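Local coordinates for sensor protein (Bacteroides thetaiotaomicron, PDB 2X7X), which binds beta-D-fructofuranose through this periplasmic domain of a hybrid two-component sensor, whose remaining parts probably include a histidine kinase that passes the signal on, at residues V90-R95 against D100-Y105. Sequence-based numbering, arbitrary orientation.
Sequences VILVDR and DKYTAY. With FRU (beta-D-fructofuranose), chain E.
Strands 90-93 and 104-108 are parallel neighbours in one sheet of the periplasmic-binding-protein fold; Ile91 pairs with Ala104 and Leu92 with Tyr105, where strand 104-108 begins. Val90 O takes two bonds, from Thr103 N at 2.9 Å and from Ala104 N. Leu92 N donates to Ala104 O. Thr103 also lends its side chain: OG1 accepts from Val90 N at 2.8 Å, a bent bond of 141°. Its chi1 of -44° sets OG1 beside its own backbone N, facing Val90.

On one side of the sheet, Leu92 CD1 lies over a face of the Tyr102 ring, 3.8 Å from its centroid, a CH-pi contact. The Tyr105 ring meets Leu92 CB with its edge, CD1 to CB 3.9 Å.

Past the C-terminal end of strand 90-93, Asp94 and Arg95 reach the sugar. Fructose O6 donates to Asp94 OD1 at 2.6 Å, and Arg95 NE donates to O6 at 2.9 Å, nearly straight at 165°. Arg95 NH2 makes a longer bond to ring oxygen O5. Tyr245 and Arg20 also hold the Asp94 carboxylate. A leucine in place of Arg95 would probably leave O6 and O5 without these donors and Asn71 O without its bond from Arg95 NH1. With Arg95 in place, O6 both gives and accepts a hydrogen bond, which ties the C6 hydroxymethyl group of the sugar to the C-terminal end of strand 90-93.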
ATOM      1  N   VAL A  90       8.341  21.252 -23.900  1.00 40.85           N
ATOM      2  CA  VAL A  90       7.078  21.219 -23.141  1.00 39.67           C
ATOM      3  C   VAL A  90       6.676  19.796 -22.747  1.00 38.89           C
ATOM      4  O   VAL A  90       6.602  18.897 -23.598  1.00 39.22           O
ATOM      5  CB  VAL A  90       5.898  21.833 -23.952  1.00 39.82           C
ATOM      6  CG1 VAL A  90       4.582  21.743 -23.157  1.00 39.33           C
ATOM      7  CG2 VAL A  90       6.204  23.281 -24.387  1.00 39.10           C
ATOM      8  N   ILE A  91       6.421  19.588 -21.458  1.00 37.57           N
ATOM      9  CA  ILE A  91       5.861  18.312 -21.004  1.00 36.01           C
ATOM     10  C   ILE A  91       4.403  18.489 -20.601  1.00 35.12           C
ATOM     11  O   ILE A  91       4.070  19.306 -19.712  1.00 34.25           O
ATOM     12  CB  ILE A  91       6.632  17.674 -19.832  1.00 35.98           C
ATOM     13  CG1 ILE A  91       8.060  17.308 -20.247  1.00 35.40           C
ATOM     14  CG2 ILE A  91       5.904  16.424 -19.360  1.00 36.14           C
ATOM     15  CD1 ILE A  91       8.935  16.811 -19.107  1.00 34.19           C
ATOM     16  N   LEU A  92       3.546  17.719 -21.271  1.00 33.61           N
ATOM     17  CA  LEU A  92       2.147  17.657 -20.913  1.00 32.51           C
ATOM     18  C   LEU A  92       1.944  16.581 -19.863  1.00 31.88           C
ATOM     19  O   LEU A  92       2.345  15.423 -20.057  1.00 31.97           O
ATOM     20  CB  LEU A  92       1.276  17.371 -22.141  1.00 32.44           C
ATOM     21  CG  LEU A  92       1.338  18.335 -23.332  1.00 30.98           C
ATOM     22  CD1 LEU A  92       0.432  17.818 -24.403  1.00 29.12           C
ATOM     23  CD2 LEU A  92       0.955  19.762 -22.963  1.00 29.11           C
ATOM     24  N   VAL A  93       1.333  16.976 -18.748  1.00 30.98           N
ATOM     25  CA  VAL A  93       0.938  16.035 -17.706  1.00 30.27           C
ATOM     26  C   VAL A  93      -0.578  15.966 -17.563  1.00 29.58           C
ATOM     27  O   VAL A  93      -1.254  17.009 -17.557  1.00 29.13           O
ATOM     28  CB  VAL A  93       1.538  16.401 -16.321  1.00 30.27           C
ATOM     29  CG1 VAL A  93       1.234  15.300 -15.330  1.00 30.42           C
ATOM     30  CG2 VAL A  93       3.022  16.552 -16.417  1.00 30.88           C
ATOM     31  N   ASP A  94      -1.097  14.740 -17.432  1.00 28.86           N
ATOM     32  CA  ASP A  94      -2.482  14.507 -16.982  1.00 28.64           C
ATOM     33  C   ASP A  94      -3.536  15.011 -17.988  1.00 28.44           C
ATOM     34  O   ASP A  94      -4.237  14.206 -18.591  1.00 28.87           O
ATOM     35  CB  ASP A  94      -2.670  15.031 -15.529  1.00 28.27           C
ATOM     36  CG  ASP A  94      -4.056  15.578 -15.252  1.00 28.85           C
ATOM     37  OD1 ASP A  94      -5.056  14.860 -15.450  1.00 30.92           O
ATOM     38  OD2 ASP A  94      -4.158  16.737 -14.801  1.00 28.63           O
ATOM     39  N   ARG A  95      -3.647  16.319 -18.179  1.00 28.19           N
ATOM     40  CA  ARG A  95      -4.542  16.852 -19.199  1.00 28.44           C
ATOM     41  C   ARG A  95      -3.784  17.097 -20.494  1.00 29.09           C
ATOM     42  O   ARG A  95      -2.576  17.302 -20.470  1.00 29.20           O
ATOM     43  CB  ARG A  95      -5.200  18.126 -18.719  1.00 28.14           C
ATOM     44  CG  ARG A  95      -5.829  17.949 -17.386  1.00 26.48           C
ATOM     45  CD  ARG A  95      -6.860  18.998 -17.096  1.00 24.71           C
ATOM     46  NE  ARG A  95      -7.370  18.796 -15.744  1.00 23.03           N
ATOM     47  CZ  ARG A  95      -8.141  19.653 -15.092  1.00 22.23           C
ATOM     48  NH1 ARG A  95      -8.521  20.806 -15.645  1.00 21.17           N
ATOM     49  NH2 ARG A  95      -8.520  19.350 -13.872  1.00 23.62           N
ATOM     50  N   ASP A 100       0.028  18.156 -31.626  1.00 38.43           N
ATOM     51  CA  ASP A 100       1.179  17.313 -31.302  1.00 39.23           C
ATOM     52  C   ASP A 100       2.415  18.172 -31.097  1.00 39.63           C
ATOM     53  O   ASP A 100       3.547  17.693 -31.158  1.00 39.78           O
ATOM     54  CB  ASP A 100       1.415  16.306 -32.433  1.00 39.36           C
ATOM     55  CG  ASP A 100       1.753  16.975 -33.768  1.00 39.98           C
ATOM     56  OD1 ASP A 100       1.400  18.158 -33.998  1.00 41.08           O
ATOM     57  OD2 ASP A 100       2.374  16.298 -34.603  1.00 41.62           O
ATOM     58  N   LYS A 101       2.189  19.457 -30.872  1.00 39.95           N
ATOM     59  CA  LYS A 101       3.287  20.383 -30.723  1.00 40.26           C
ATOM     60  C   LYS A 101       3.656  20.494 -29.252  1.00 39.61           C
ATOM     61  O   LYS A 101       3.308  21.462 -28.571  1.00 39.27           O
ATOM     62  CB  LYS A 101       2.950  21.727 -31.385  1.00 40.86           C
ATOM     63  CG  LYS A 101       2.927  21.633 -32.933  1.00 43.59           C
ATOM     64  CD  LYS A 101       2.522  22.960 -33.615  1.00 48.45           C
ATOM     65  CE  LYS A 101       2.780  22.934 -35.123  1.00 49.68           C
ATOM     66  NZ  LYS A 101       2.113  21.755 -35.760  1.00 51.67           N
ATOM     67  N   TYR A 102       4.353  19.460 -28.785  1.00 39.05           N
ATOM     68  CA  TYR A 102       4.817  19.325 -27.401  1.00 39.10           C
ATOM     69  C   TYR A 102       5.969  18.320 -27.421  1.00 38.82           C
ATOM     70  O   TYR A 102       6.111  17.553 -28.371  1.00 38.62           O
ATOM     71  CB  TYR A 102       3.674  18.860 -26.457  1.00 39.30           C
ATOM     72  CG  TYR A 102       3.092  17.501 -26.799  1.00 40.15           C
ATOM     73  CD1 TYR A 102       3.733  16.327 -26.389  1.00 41.55           C
ATOM     74  CD2 TYR A 102       1.917  17.375 -27.548  1.00 41.58           C
ATOM     75  CE1 TYR A 102       3.232  15.056 -26.713  1.00 42.14           C
ATOM     76  CE2 TYR A 102       1.392  16.096 -27.867  1.00 42.56           C
ATOM     77  CZ  TYR A 102       2.071  14.946 -27.443  1.00 42.66           C
ATOM     78  OH  TYR A 102       1.613  13.680 -27.740  1.00 43.65           O
ATOM     79  N   THR A 103       6.792  18.307 -26.386  1.00 38.69           N
ATOM     80  CA  THR A 103       7.947  17.412 -26.386  1.00 38.67           C
ATOM     81  C   THR A 103       7.596  15.990 -25.922  1.00 38.66           C
ATOM     82  O   THR A 103       7.989  15.000 -26.553  1.00 38.74           O
ATOM     83  CB  THR A 103       9.079  17.973 -25.516  1.00 38.86           C
ATOM     84  OG1 THR A 103       9.229  19.379 -25.773  1.00 38.87           O
ATOM     85  CG2 THR A 103      10.377  17.243 -25.803  1.00 39.02           C
ATOM     86  N   ALA A 104       6.869  15.895 -24.807  1.00 38.27           N
ATOM     87  CA  ALA A 104       6.495  14.597 -24.243  1.00 37.81           C
ATOM     88  C   ALA A 104       5.213  14.649 -23.430  1.00 37.21           C
ATOM     89  O   ALA A 104       4.880  15.667 -22.820  1.00 37.36           O
ATOM     90  CB  ALA A 104       7.641  14.020 -23.397  1.00 37.87           C
ATOM     91  N   TYR A 105       4.498  13.532 -23.436  1.00 36.85           N
ATOM     92  CA  TYR A 105       3.266  13.387 -22.667  1.00 36.26           C
ATOM     93  C   TYR A 105       3.448  12.325 -21.591  1.00 35.16           C
ATOM     94  O   TYR A 105       3.988  11.252 -21.853  1.00 34.58           O
ATOM     95  CB  TYR A 105       2.092  13.016 -23.584  1.00 36.45           C
ATOM     96  CG  TYR A 105       0.824  12.671 -22.831  1.00 38.50           C
ATOM     97  CD1 TYR A 105       0.140  13.641 -22.086  1.00 40.09           C
ATOM     98  CD2 TYR A 105       0.316  11.372 -22.841  1.00 40.66           C
ATOM     99  CE1 TYR A 105      -1.015  13.323 -21.369  1.00 41.26           C
ATOM    100  CE2 TYR A 105      -0.849  11.045 -22.132  1.00 42.03           C
ATOM    101  CZ  TYR A 105      -1.508  12.026 -21.403  1.00 42.78           C
ATOM    102  OH  TYR A 105      -2.657  11.705 -20.703  1.00 45.40           O
TER
HETATM  103  C1  FRU E1335      -6.901  17.523  -9.644  1.00 24.07           C
HETATM  104  C2  FRU E1335      -8.081  16.953 -10.411  1.00 22.70           C
HETATM  105  C3  FRU E1335      -8.376  15.507 -10.023  1.00 21.51           C
HETATM  106  C4  FRU E1335      -8.751  14.889 -11.356  1.00 21.98           C
HETATM  107  C5  FRU E1335      -7.764  15.581 -12.286  1.00 22.73           C
HETATM  108  C6  FRU E1335      -8.171  15.620 -13.757  1.00 23.46           C
HETATM  109  O1  FRU E1335      -6.889  18.942  -9.767  1.00 24.20           O
HETATM  110  O2  FRU E1335      -9.209  17.812 -10.210  1.00 22.07           O
HETATM  111  O3  FRU E1335      -9.394  15.393  -9.018  1.00 19.62           O
HETATM  112  O4  FRU E1335      -8.633  13.462 -11.361  1.00 21.48           O
HETATM  113  O5  FRU E1335      -7.745  16.924 -11.793  1.00 23.02           O
HETATM  114  O6  FRU E1335      -7.099  16.185 -14.537  1.00 24.64           O